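Local coordinates for protein endo-1,3-beta-glucanase (Streptomyces sioyaensis, PDB 3DGT) that hydrolyses internal 1,3-beta-linkages of 1,3-beta-glucans, this chain being the family 16 glycoside hydrolase catalytic domain of a longer protein, at residues A[71-74]-A[80-83]; A[31-36]-A[43-48]; A[61-64]-A[68-71]; A[154-159]-A[250-255]; A[162-165]-A[170-173]. One frame throughout, in Å; residues are numbered along the deposited sequence.

From the N terminus, contact 2 comes first, closing the irregular loop that follows strand 30-32 before strand 52-53. Contact 3 then closes a tight hairpin between strands 60-62 and 68-74, and contact 1 opens on the residue where contact 3 ends, Thr-71, to pair strand 68-74 with strand 80-87. Strand 80-87 also neighbours strand 30-32, so contact 2 lies near them in the same part of the beta-sandwich without touching. Contact 4 spans 90 residues, joining strand 155-160 to the loop after helix 247-250. Within that span lies contact 5, a short surface loop before strand 175-179, which touches contact 4 where Thr-158 packs on Ser-173.

Contact 1. Residues A[71-74]-A[80-83]; sequences TPRR and WTSG
Arg-74 lies across Trp-80 beside the connecting loop of an antiparallel beta hairpin, strands 68-74 and 80-87 of the jelly-roll beta-sandwich shared by family 16 glycoside hydrolases. The pair is an example of how side chains can join a non-hydrogen-bonded position. CB of Arg-74 sits 3.8 Å from the centroid of the six-membered ring of Trp-80, only 3° off the ring normal, a CH-pi contact. With CG anti to the backbone N (chi1 -164°), the chain then runs extended along the same face: CG is 3.7 Å from CE2 of Trp-80, and CD is 3.7 Å from CZ2. At the tip the guanidinium stands almost perpendicular to the indole, at 83°. NE of Arg-74 gives its hydrogen to a water at 3.0 Å, and NE1 of Trp-80 donates to the same water, which lies in the plane of both groups. Pro-72 approaches the indole obliquely, its CB 3.8 Å from CZ3, and Pro-256, Pro-262 and Met-244 add to the ring's surroundings. An alanine in place of Trp-80 is likely to leave the Arg-74 methylenes without a surface to lie on, and the bridging water without one of its donors. The next pair is hydrogen-bonded: Arg-73 N reaches Thr-81 O at 2.9 Å, and Thr-81 N returns to Arg-73 O at 2.8 Å. Arg-73 bends away, its NE bonding to Ser-58 O. A second water bonds to Thr-81 OG1 and more weakly donates to Arg-73 O.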
loop_
_atom_site.group_PDB
_atom_site.type_symbol
_atom_site.label_atom_id
_atom_site.label_comp_id
_atom_site.label_asym_id
_atom_site.label_seq_id
_atom_site.Cartn_x
_atom_site.Cartn_y
_atom_site.Cartn_z
ATOM N N THR A 71 7.823 9.619 -6.848
ATOM C CA THR A 71 8.378 10.864 -6.319
ATOM C C THR A 71 7.377 12.017 -6.289
ATOM O O THR A 71 6.950 12.472 -7.344
ATOM C CB THR A 71 9.586 11.329 -7.164
ATOM O OG1 THR A 71 10.469 10.221 -7.399
ATOM C CG2 THR A 71 10.348 12.376 -6.414
ATOM N N PRO A 72 6.998 12.494 -5.091
ATOM C CA PRO A 72 6.205 13.735 -5.015
ATOM C C PRO A 72 6.982 14.930 -5.552
ATOM O O PRO A 72 8.187 15.056 -5.294
ATOM C CB PRO A 72 5.951 13.899 -3.507
ATOM C CG PRO A 72 6.064 12.469 -2.972
ATOM C CD PRO A 72 7.207 11.891 -3.757
ATOM N N ARG A 73 6.292 15.782 -6.306
ATOM C CA ARG A 73 6.901 16.982 -6.879
ATOM C C ARG A 73 6.039 18.191 -6.573
ATOM O O ARG A 73 4.814 18.086 -6.516
ATOM C CB ARG A 73 7.021 16.844 -8.402
ATOM C CG ARG A 73 7.806 15.642 -8.898
ATOM C CD ARG A 73 9.288 15.755 -8.589
ATOM N NE ARG A 73 9.994 14.638 -9.205
ATOM C CZ ARG A 73 11.310 14.475 -9.172
ATOM N NH1 ARG A 73 12.082 15.341 -8.531
ATOM N NH2 ARG A 73 11.853 13.435 -9.777
ATOM N N ARG A 74 6.685 19.336 -6.385
ATOM C CA ARG A 74 5.983 20.594 -6.154
ATOM C C ARG A 74 6.465 21.593 -7.192
ATOM O O ARG A 74 7.642 21.964 -7.196
ATOM C CB ARG A 74 6.277 21.099 -4.745
ATOM C CG ARG A 74 5.330 22.173 -4.230
ATOM C CD ARG A 74 5.889 22.774 -2.942
ATOM N NE ARG A 74 4.945 23.639 -2.234
ATOM C CZ ARG A 74 4.857 24.950 -2.417
ATOM N NH1 ARG A 74 5.631 25.556 -3.315
ATOM N NH2 ARG A 74 3.973 25.651 -1.721
ATOM N N TRP A 80 1.220 20.273 -6.003
ATOM C CA TRP A 80 1.801 18.959 -5.748
ATOM C C TRP A 80 1.315 17.924 -6.737
ATOM O O TRP A 80 0.127 17.866 -7.054
ATOM C CB TRP A 80 1.471 18.484 -4.328
ATOM C CG TRP A 80 2.314 19.127 -3.260
ATOM C CD1 TRP A 80 1.978 20.196 -2.484
ATOM C CD2 TRP A 80 3.633 18.736 -2.864
ATOM N NE1 TRP A 80 3.012 20.498 -1.624
ATOM C CE2 TRP A 80 4.039 19.616 -1.839
ATOM C CE3 TRP A 80 4.520 17.730 -3.291
ATOM C CZ2 TRP A 80 5.287 19.521 -1.221
ATOM C CZ3 TRP A 80 5.766 17.629 -2.669
ATOM C CH2 TRP A 80 6.133 18.520 -1.638
ATOM N N THR A 81 2.253 17.114 -7.228
ATOM C CA THR A 81 1.927 15.913 -8.000
ATOM C C THR A 81 2.609 14.719 -7.369
ATOM O O THR A 81 3.595 14.870 -6.658
ATOM C CB THR A 81 2.363 16.004 -9.488
ATOM O OG1 THR A 81 3.745 16.385 -9.575
ATOM C CG2 THR A 81 1.494 17.001 -10.245
ATOM N N SER A 82 2.070 13.526 -7.604
ATOM C CA SER A 82 2.737 12.309 -7.171
ATOM C C SER A 82 2.282 11.150 -8.041
ATOM O O SER A 82 1.693 11.367 -9.103
ATOM C CB SER A 82 2.455 12.038 -5.692
ATOM O OG SER A 82 3.367 11.073 -5.197
ATOM N N GLY A 83 2.564 9.926 -7.600
ATOM C CA GLY A 83 2.198 8.723 -8.346
ATOM C C GLY A 83 1.359 7.776 -7.518
ATOM O O GLY A 83 1.490 7.711 -6.291
HETATM O O HOH W 1 3.939 19.146 -9.385
HETATM O O HOH W 2 2.925 22.995 -0.063
#

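Contact 2. Residues A[31-36]-A[43-48]; sequences QFDTGT and GNWGTG
Trp-45 meets Gly-35 with the edge of its indole and Thr-36 with a face, a compact case of an indole joining two parts of an irregular loop. Its backbone has positive phi, and CG stands anti to its own carbonyl carbon (chi1 -62°), which swings the ring away from the 43-48 turn toward the other segment. There NE1 donates to Gly-35 O at 3.0 Å; the bond is bent, 145° at the hydrogen, and although the acceptor lies near the indole plane, the donor is tilted from the carbonyl plane. One indole face receives the Thr-36 carbonyl carbon, 3.3 Å above it and displaced toward the rim. At the far end, CH2 of Trp-45 comes within 3.5 Å of Asp-33 CB, while the carboxylate itself turns to Arg-84 in a salt bridge. Thr-36 holds OG1 between its backbone N and carbonyl carbon (chi1 59°), where it bonds to a water that also accepts from Asn-44 N. Trp-45 N adds a weak bond to Thr-36 O. Tyr-38, in the loop between the segments, meets the indole edge to face. Asp-33 and Trp-45 bring the loop against strand 80-87 through Arg-84, and Gly-35 is tied by its backbone to Met-53 of strand 52-53.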
loop_
_atom_site.group_PDB
_atom_site.type_symbol
_atom_site.label_atom_id
_atom_site.label_comp_id
_atom_site.label_asym_id
_atom_site.label_seq_id
_atom_site.Cartn_x
_atom_site.Cartn_y
_atom_site.Cartn_z
ATOM N N GLN A 31 -1.522 -0.198 -13.862
ATOM C CA GLN A 31 -2.276 0.919 -14.420
ATOM C C GLN A 31 -2.137 2.163 -13.556
ATOM O O GLN A 31 -1.978 2.072 -12.340
ATOM C CB GLN A 31 -3.744 0.559 -14.646
ATOM C CG GLN A 31 -4.463 -0.055 -13.464
ATOM C CD GLN A 31 -5.775 -0.675 -13.892
ATOM O OE1 GLN A 31 -5.809 -1.596 -14.718
ATOM N NE2 GLN A 31 -6.863 -0.155 -13.362
ATOM N N PHE A 32 -2.202 3.326 -14.192
ATOM C CA PHE A 32 -2.047 4.592 -13.490
ATOM C C PHE A 32 -3.371 5.154 -12.998
ATOM O O PHE A 32 -4.357 5.197 -13.738
ATOM C CB PHE A 32 -1.440 5.637 -14.428
ATOM C CG PHE A 32 -0.036 5.338 -14.851
ATOM C CD1 PHE A 32 1.037 5.712 -14.047
ATOM C CD2 PHE A 32 0.220 4.707 -16.065
ATOM C CE1 PHE A 32 2.345 5.446 -14.433
ATOM C CE2 PHE A 32 1.534 4.436 -16.460
ATOM C CZ PHE A 32 2.594 4.811 -15.640
ATOM N N ASP A 33 -3.377 5.605 -11.745
ATOM C CA ASP A 33 -4.467 6.438 -11.240
ATOM C C ASP A 33 -4.009 7.880 -11.430
ATOM O O ASP A 33 -2.850 8.202 -11.172
ATOM C CB ASP A 33 -4.721 6.157 -9.753
ATOM C CG ASP A 33 -5.285 4.775 -9.498
ATOM O OD1 ASP A 33 -5.832 4.162 -10.426
ATOM O OD2 ASP A 33 -5.196 4.306 -8.339
ATOM N N THR A 34 -4.890 8.738 -11.938
ATOM C CA THR A 34 -4.479 10.108 -12.236
ATOM C C THR A 34 -5.477 11.127 -11.725
ATOM O O THR A 34 -6.640 10.803 -11.487
ATOM C CB THR A 34 -4.230 10.346 -13.751
ATOM O OG1 THR A 34 -5.449 10.125 -14.471
ATOM C CG2 THR A 34 -3.135 9.416 -14.294
ATOM N N GLY A 35 -5.007 12.361 -11.568
ATOM C CA GLY A 35 -5.845 13.445 -11.081
ATOM C C GLY A 35 -6.059 13.364 -9.589
ATOM O O GLY A 35 -5.198 12.875 -8.847
ATOM N N THR A 36 -7.219 13.846 -9.156
ATOM C CA THR A 36 -7.540 13.952 -7.743
ATOM C C THR A 36 -8.594 12.941 -7.293
ATOM O O THR A 36 -9.037 12.987 -6.144
ATOM C CB THR A 36 -8.037 15.376 -7.401
ATOM O OG1 THR A 36 -9.200 15.660 -8.185
ATOM C CG2 THR A 36 -6.952 16.439 -7.697
ATOM N N GLY A 43 -13.931 12.620 -3.927
ATOM C CA GLY A 43 -13.018 13.733 -4.126
ATOM C C GLY A 43 -11.725 13.570 -3.351
ATOM O O GLY A 43 -11.703 13.021 -2.249
ATOM N N ASN A 44 -10.641 14.053 -3.943
ATOM C CA ASN A 44 -9.317 14.024 -3.316
ATOM C C ASN A 44 -8.948 12.672 -2.718
ATOM O O ASN A 44 -8.438 12.575 -1.597
ATOM C CB ASN A 44 -9.171 15.191 -2.341
ATOM C CG ASN A 44 -9.314 16.515 -3.047
ATOM O OD1 ASN A 44 -8.420 16.937 -3.789
ATOM N ND2 ASN A 44 -10.466 17.136 -2.900
ATOM N N TRP A 45 -9.216 11.634 -3.507
ATOM C CA TRP A 45 -8.858 10.249 -3.169
ATOM C C TRP A 45 -9.439 9.801 -1.835
ATOM O O TRP A 45 -8.948 8.862 -1.204
ATOM C CB TRP A 45 -7.335 10.042 -3.232
ATOM C CG TRP A 45 -6.815 10.295 -4.623
ATOM C CD1 TRP A 45 -6.108 11.380 -5.051
ATOM C CD2 TRP A 45 -7.006 9.453 -5.769
ATOM N NE1 TRP A 45 -5.844 11.270 -6.398
ATOM C CE2 TRP A 45 -6.386 10.100 -6.866
ATOM C CE3 TRP A 45 -7.642 8.219 -5.975
ATOM C CZ2 TRP A 45 -6.358 9.539 -8.147
ATOM C CZ3 TRP A 45 -7.638 7.671 -7.252
ATOM C CH2 TRP A 45 -7.001 8.341 -8.329
ATOM N N GLY A 46 -10.500 10.486 -1.414
ATOM C CA GLY A 46 -11.198 10.164 -0.175
ATOM C C GLY A 46 -10.526 10.565 1.118
ATOM O O GLY A 46 -11.055 10.276 2.194
ATOM N N THR A 47 -9.376 11.238 1.043
ATOM C CA THR A 47 -8.559 11.491 2.239
ATOM C C THR A 47 -8.274 12.962 2.515
ATOM O O THR A 47 -7.650 13.291 3.522
ATOM C CB THR A 47 -7.170 10.867 2.098
ATOM O OG1 THR A 47 -6.491 11.529 1.026
ATOM C CG2 THR A 47 -7.243 9.383 1.811
ATOM N N GLY A 48 -8.661 13.833 1.587
ATOM C CA GLY A 48 -8.291 15.249 1.669
ATOM C C GLY A 48 -6.879 15.558 1.201
ATOM O O GLY A 48 -6.436 16.713 1.286
HETATM O O HOH W 3 -11.341 15.385 -6.578
#

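Contact 3. Residues A[61-64]-A[68-71]; sequences SLDG and LLIT
Leu-69 and Asp-63 meet through their first torsions. Leu-69 holds CG anti to its carbonyl carbon (chi1 -55°), which leads the isobutyl group obliquely across toward Asp-63; Asp-63 sets CG between its backbone N and carbonyl carbon (chi1 69°), turning the carboxylate into the loop while CB is left to the leucine. CB of Asp-63 thus lies 3.8 Å from Leu-69 CD1 and as near to its CG. On the same face Ser-61 OG approaches CD1 at 4.0 Å. The backbones form an antiparallel hairpin of strands 60-62 and 68-74: Leu-69 N donates to Ser-61 O at 2.7 Å, and Ser-61 N donates to Leu-69 O at 3.1 Å. Toward the other face, Leu-68 CD1 lies 3.6 Å from Ser-61 O. A serine in place of Leu-69 would probably leave the methylene of Asp-63 and the side chain of Val-267 without their shared apolar neighbour. The chemistry divides one residue between two tasks. The aliphatic part of Asp-63 packs on the hairpin, and its OD1 takes the N-H groups of Asn-65, an Asx turn, and Asp-67. These bonds lie in the loop that carries Gly-66, which binds magnesium with Asp-16 and Asp-269; the Asp-63 side chain itself stays about 7 Å from the ion, consistent with a second-shell place rather than a ligand's.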
loop_
_atom_site.group_PDB
_atom_site.type_symbol
_atom_site.label_atom_id
_atom_site.label_comp_id
_atom_site.label_asym_id
_atom_site.label_seq_id
_atom_site.Cartn_x
_atom_site.Cartn_y
_atom_site.Cartn_z
ATOM N N SER A 61 8.748 6.297 -12.142
ATOM C CA SER A 61 9.805 5.901 -13.071
ATOM C C SER A 61 10.659 4.798 -12.458
ATOM O O SER A 61 10.498 4.465 -11.286
ATOM C CB SER A 61 10.680 7.108 -13.436
ATOM O OG SER A 61 11.550 7.436 -12.362
ATOM N N LEU A 62 11.549 4.217 -13.254
ATOM C CA LEU A 62 12.530 3.277 -12.719
ATOM C C LEU A 62 13.845 3.983 -12.427
ATOM O O LEU A 62 14.180 4.987 -13.068
ATOM C CB LEU A 62 12.765 2.128 -13.700
ATOM C CG LEU A 62 11.549 1.370 -14.229
ATOM C CD1 LEU A 62 12.012 0.243 -15.116
ATOM C CD2 LEU A 62 10.682 0.829 -13.097
ATOM N N ASP A 63 14.600 3.457 -11.468
ATOM C CA ASP A 63 15.912 4.039 -11.147
ATOM C C ASP A 63 17.096 3.447 -11.912
ATOM O O ASP A 63 18.222 3.956 -11.806
ATOM C CB ASP A 63 16.174 4.080 -9.628
ATOM C CG ASP A 63 16.369 2.697 -8.990
ATOM O OD1 ASP A 63 16.326 1.671 -9.676
ATOM O OD2 ASP A 63 16.575 2.664 -7.757
ATOM N N GLY A 64 16.842 2.376 -12.662
ATOM C CA GLY A 64 17.895 1.694 -13.411
ATOM C C GLY A 64 18.662 0.673 -12.596
ATOM O O GLY A 64 19.556 -0.007 -13.120
ATOM N N LEU A 68 11.422 0.769 -8.637
ATOM C CA LEU A 68 10.456 1.804 -8.966
ATOM C C LEU A 68 10.689 3.012 -8.064
ATOM O O LEU A 68 10.965 2.851 -6.867
ATOM C CB LEU A 68 9.044 1.274 -8.721
ATOM C CG LEU A 68 7.878 2.260 -8.807
ATOM C CD1 LEU A 68 7.621 2.645 -10.235
ATOM C CD2 LEU A 68 6.651 1.625 -8.198
ATOM N N LEU A 69 10.574 4.211 -8.631
ATOM C CA LEU A 69 10.567 5.457 -7.862
ATOM C C LEU A 69 9.203 6.116 -7.978
ATOM O O LEU A 69 8.734 6.391 -9.087
ATOM C CB LEU A 69 11.626 6.439 -8.385
ATOM C CG LEU A 69 13.075 5.968 -8.470
ATOM C CD1 LEU A 69 13.886 7.039 -9.165
ATOM C CD2 LEU A 69 13.641 5.672 -7.092
ATOM N N ILE A 70 8.564 6.371 -6.842
ATOM C CA ILE A 70 7.390 7.232 -6.843
ATOM C C ILE A 70 7.781 8.507 -6.113
ATOM O O ILE A 70 8.064 8.475 -4.911
ATOM C CB ILE A 70 6.128 6.571 -6.220
ATOM C CG1 ILE A 70 5.704 5.344 -7.038
ATOM C CG2 ILE A 70 4.994 7.596 -6.167
ATOM C CD1 ILE A 70 4.534 4.550 -6.438
ATOM N N THR A 71 7.823 9.619 -6.848
ATOM C CA THR A 71 8.378 10.864 -6.319
ATOM C C THR A 71 7.377 12.017 -6.289
ATOM O O THR A 71 6.950 12.472 -7.344
ATOM C CB THR A 71 9.586 11.329 -7.164
ATOM O OG1 THR A 71 10.469 10.221 -7.399
ATOM C CG2 THR A 71 10.348 12.376 -6.414
#

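Contact 4. Residues A[154-159]-A[250-255]; sequences KTWATM and GAFGGG
Trp-156 and Phe-252 alone make the contact, and it is aromatic. The edge of the indole six-membered ring is directed at the phenyl face in a T-shaped pair, with centroids 5.4 Å apart and planes at 74°. The nearest atoms are Trp-156 CZ2 and Phe-252 CZ, 3.7 Å apart; CE2 of the phenyl ring is 3.9 Å from the same CZ2. Each residue keeps CG anti to its own carbonyl carbon (chi1 -76° for the tryptophan, -69° for the phenylalanine), and with both rings pointed across, the two side chains run antiparallel, meeting only near their ends. Phe-248 makes a second edge-to-face pair with the indole.

Polar bonding between the two segments is absent, but polar residues of the loop just before strand 155-160 bond to each of them: Gln-150 NE2 to the carbonyl oxygens of both Phe-252 and Gly-254, Asn-148 ND2 to Lys-154 O.

Backbone interactions anchor each side separately. Trp-156 pairs with Glu-147, at the end of a Glu-Leu-Asp-Ile-Met-Glu sequence that matches the family 16 signature carrying the catalytic acids in relatives. Beyond Phe-252 the chain turns through Gly-253, Gly-254 and Gly-255, whose backbone angles call for glycine.

As a worked example, the pair shows a loop moored to a strand by a ring contact, the two segments burying only 96 Å² between them. Such an edge-to-face meeting depends on weak electrostatic and dispersion forces, so the loop's position probably also depends on the Gln-150 amide, which bonds two of its carbonyls.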
loop_
_atom_site.group_PDB
_atom_site.type_symbol
_atom_site.label_atom_id
_atom_site.label_comp_id
_atom_site.label_asym_id
_atom_site.label_seq_id
_atom_site.Cartn_x
_atom_site.Cartn_y
_atom_site.Cartn_z
ATOM N N LYS A 154 8.386 4.316 11.568
ATOM C CA LYS A 154 7.438 3.247 11.852
ATOM C C LYS A 154 6.567 2.941 10.665
ATOM O O LYS A 154 6.367 3.789 9.776
ATOM C CB LYS A 154 6.598 3.518 13.107
ATOM C CG LYS A 154 6.153 4.967 13.327
ATOM C CD LYS A 154 5.292 5.046 14.592
ATOM C CE LYS A 154 4.975 6.472 14.998
ATOM N NZ LYS A 154 4.290 6.492 16.341
ATOM N N THR A 155 6.105 1.696 10.637
ATOM C CA THR A 155 5.168 1.229 9.638
ATOM C C THR A 155 3.843 0.895 10.311
ATOM O O THR A 155 3.814 0.367 11.433
ATOM C CB THR A 155 5.723 0.020 8.851
ATOM O OG1 THR A 155 4.695 -0.473 7.987
ATOM C CG2 THR A 155 6.214 -1.092 9.784
ATOM N N TRP A 156 2.754 1.256 9.645
ATOM C CA TRP A 156 1.405 0.883 10.058
ATOM C C TRP A 156 0.860 -0.176 9.108
ATOM O O TRP A 156 1.011 -0.060 7.887
ATOM C CB TRP A 156 0.472 2.097 9.994
ATOM C CG TRP A 156 0.571 3.143 11.091
ATOM C CD1 TRP A 156 -0.277 3.296 12.142
ATOM C CD2 TRP A 156 1.531 4.217 11.191
ATOM N NE1 TRP A 156 0.090 4.389 12.904
ATOM C CE2 TRP A 156 1.199 4.967 12.343
ATOM C CE3 TRP A 156 2.633 4.617 10.416
ATOM C CZ2 TRP A 156 1.927 6.092 12.742
ATOM C CZ3 TRP A 156 3.359 5.753 10.813
ATOM C CH2 TRP A 156 3.005 6.465 11.971
ATOM N N ALA A 157 0.214 -1.196 9.672
ATOM C CA ALA A 157 -0.482 -2.218 8.884
ATOM C C ALA A 157 -1.880 -2.366 9.446
ATOM O O ALA A 157 -2.060 -2.396 10.661
ATOM C CB ALA A 157 0.239 -3.540 8.945
ATOM N N THR A 158 -2.863 -2.457 8.560
ATOM C CA THR A 158 -4.261 -2.320 8.957
ATOM C C THR A 158 -5.192 -3.099 8.037
ATOM O O THR A 158 -4.996 -3.114 6.817
ATOM C CB THR A 158 -4.697 -0.834 8.896
ATOM O OG1 THR A 158 -3.724 -0.007 9.553
ATOM C CG2 THR A 158 -6.035 -0.644 9.567
ATOM N N MET A 159 -6.227 -3.712 8.618
ATOM C CA MET A 159 -7.365 -4.166 7.823
ATOM C C MET A 159 -8.570 -3.265 8.031
ATOM O O MET A 159 -8.946 -2.972 9.164
ATOM C CB MET A 159 -7.750 -5.615 8.131
ATOM C CG MET A 159 -8.968 -6.075 7.344
ATOM S SD MET A 159 -9.205 -7.844 7.532
ATOM C CE MET A 159 -10.626 -8.105 6.467
ATOM N N GLY A 250 -2.591 14.477 8.873
ATOM C CA GLY A 250 -3.308 15.442 9.711
ATOM C C GLY A 250 -3.385 15.052 11.175
ATOM O O GLY A 250 -3.483 15.921 12.046
ATOM N N ALA A 251 -3.346 13.748 11.447
ATOM C CA ALA A 251 -3.412 13.237 12.812
ATOM C C ALA A 251 -2.039 13.238 13.487
ATOM O O ALA A 251 -1.936 12.991 14.697
ATOM C CB ALA A 251 -4.023 11.850 12.832
ATOM N N PHE A 252 -0.999 13.519 12.695
ATOM C CA PHE A 252 0.394 13.540 13.159
ATOM C C PHE A 252 1.118 14.849 12.823
ATOM O O PHE A 252 2.307 14.852 12.492
ATOM C CB PHE A 252 1.158 12.320 12.617
ATOM C CG PHE A 252 0.710 11.026 13.230
ATOM C CD1 PHE A 252 -0.457 10.400 12.789
ATOM C CD2 PHE A 252 1.419 10.461 14.287
ATOM C CE1 PHE A 252 -0.902 9.216 13.377
ATOM C CE2 PHE A 252 0.992 9.278 14.876
ATOM C CZ PHE A 252 -0.176 8.659 14.431
ATOM N N GLY A 253 0.385 15.955 12.926
ATOM C CA GLY A 253 0.986 17.288 12.781
ATOM C C GLY A 253 0.651 18.058 11.516
ATOM O O GLY A 253 0.972 19.250 11.398
ATOM N N GLY A 254 0.004 17.399 10.566
ATOM C CA GLY A 254 -0.424 18.058 9.340
ATOM C C GLY A 254 0.621 18.123 8.249
ATOM O O GLY A 254 1.691 17.518 8.351
ATOM N N GLY A 255 0.303 18.871 7.202
ATOM C CA GLY A 255 1.152 18.969 6.026
ATOM C C GLY A 255 0.376 18.706 4.743
ATOM O O GLY A 255 -0.728 18.180 4.780
#

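Contact 5. Residues A[162-165]-A[170-173]; sequences GTSP and NETS
A surface loop between strands 155-160 and 175-179 folds back on itself where Ser-164 meets Glu-171, a turn also fastened by the disulfide between Cys-161 and Cys-169. No hydrogen bond passes directly between the two segments; the fit is one of van der Waals contact. Ser-164 carries OG anti to the backbone N (chi1 -168°), which brings the oxygen to 3.2 Å from Glu-171 CB and to 3.4 Å from the CG2 methyl of Thr-172. The Thr-163 carbonyl oxygen lies 3.3 Å from Glu-171 CG, and Pro-165 CA comes to 3.5 Å from Glu-171 O. Glu-171 first points across the contact and then bends at its second torsion (chi2 -63°), which carries the carboxylate back toward the base of the loop. There OE2 accepts from Cys-161 N, tying the acid to the disulfide-bearing residue. Trp-137 and Pro-138 of a neighbouring loop pack against both Ser-164 and Glu-171. Cis peptide bonds precede Pro-165 and Thr-172, one on each side of the turn. Asn-170 and Glu-171 both face Gly-166: two residues facing one make a beta bulge, and the positive phi of the first, Asn-170, makes it of the G1 type.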
loop_
_atom_site.group_PDB
_atom_site.type_symbol
_atom_site.label_atom_id
_atom_site.label_comp_id
_atom_site.label_asym_id
_atom_site.label_seq_id
_atom_site.Cartn_x
_atom_site.Cartn_y
_atom_site.Cartn_z
ATOM N N GLY A 162 -16.256 -3.942 7.070
ATOM C CA GLY A 162 -17.511 -3.706 7.760
ATOM C C GLY A 162 -18.168 -2.414 7.327
ATOM O O GLY A 162 -18.384 -2.183 6.137
ATOM N N THR A 163 -18.489 -1.582 8.315
ATOM C CA THR A 163 -19.120 -0.286 8.077
ATOM C C THR A 163 -18.270 0.830 8.675
ATOM O O THR A 163 -17.405 0.580 9.507
ATOM C CB THR A 163 -20.521 -0.230 8.708
ATOM O OG1 THR A 163 -20.438 -0.653 10.073
ATOM C CG2 THR A 163 -21.490 -1.134 7.953
ATOM N N SER A 164 -18.508 2.054 8.227
ATOM C CA SER A 164 -17.796 3.216 8.751
ATOM C C SER A 164 -18.798 4.343 8.950
ATOM O O SER A 164 -19.690 4.494 8.127
ATOM C CB SER A 164 -16.715 3.663 7.768
ATOM O OG SER A 164 -15.830 4.605 8.364
ATOM N N PRO A 165 -18.680 5.103 10.056
ATOM C CA PRO A 165 -17.711 4.917 11.132
ATOM C C PRO A 165 -18.092 3.749 12.034
ATOM O O PRO A 165 -19.240 3.304 12.024
ATOM C CB PRO A 165 -17.810 6.234 11.912
ATOM C CG PRO A 165 -19.234 6.644 11.735
ATOM C CD PRO A 165 -19.561 6.258 10.315
ATOM N N ASN A 170 -13.779 -0.994 13.640
ATOM C CA ASN A 170 -13.427 0.257 14.321
ATOM C C ASN A 170 -13.017 1.338 13.319
ATOM O O ASN A 170 -11.958 1.953 13.442
ATOM C CB ASN A 170 -12.301 -0.001 15.340
ATOM C CG ASN A 170 -11.988 1.216 16.218
ATOM O OD1 ASN A 170 -12.839 2.072 16.443
ATOM N ND2 ASN A 170 -10.760 1.281 16.718
ATOM N N GLU A 171 -13.852 1.556 12.310
ATOM C CA GLU A 171 -13.511 2.508 11.256
ATOM C C GLU A 171 -13.662 3.942 11.757
ATOM O O GLU A 171 -14.573 4.229 12.532
ATOM C CB GLU A 171 -14.355 2.234 10.009
ATOM C CG GLU A 171 -14.133 0.837 9.414
ATOM C CD GLU A 171 -12.711 0.610 8.924
ATOM O OE1 GLU A 171 -11.989 1.611 8.729
ATOM O OE2 GLU A 171 -12.318 -0.565 8.722
ATOM N N THR A 172 -12.798 4.859 11.328
ATOM C CA THR A 172 -11.845 4.677 10.226
ATOM C C THR A 172 -10.447 4.232 10.636
ATOM O O THR A 172 -9.545 4.189 9.797
ATOM C CB THR A 172 -11.677 5.983 9.432
ATOM O OG1 THR A 172 -11.239 7.023 10.318
ATOM C CG2 THR A 172 -12.991 6.388 8.750
ATOM N N SER A 173 -10.261 3.912 11.911
ATOM C CA SER A 173 -8.975 3.409 12.366
ATOM C C SER A 173 -8.650 2.052 11.749
ATOM O O SER A 173 -7.504 1.799 11.389
ATOM C CB SER A 173 -8.928 3.330 13.886
ATOM O OG SER A 173 -9.105 4.615 14.450
#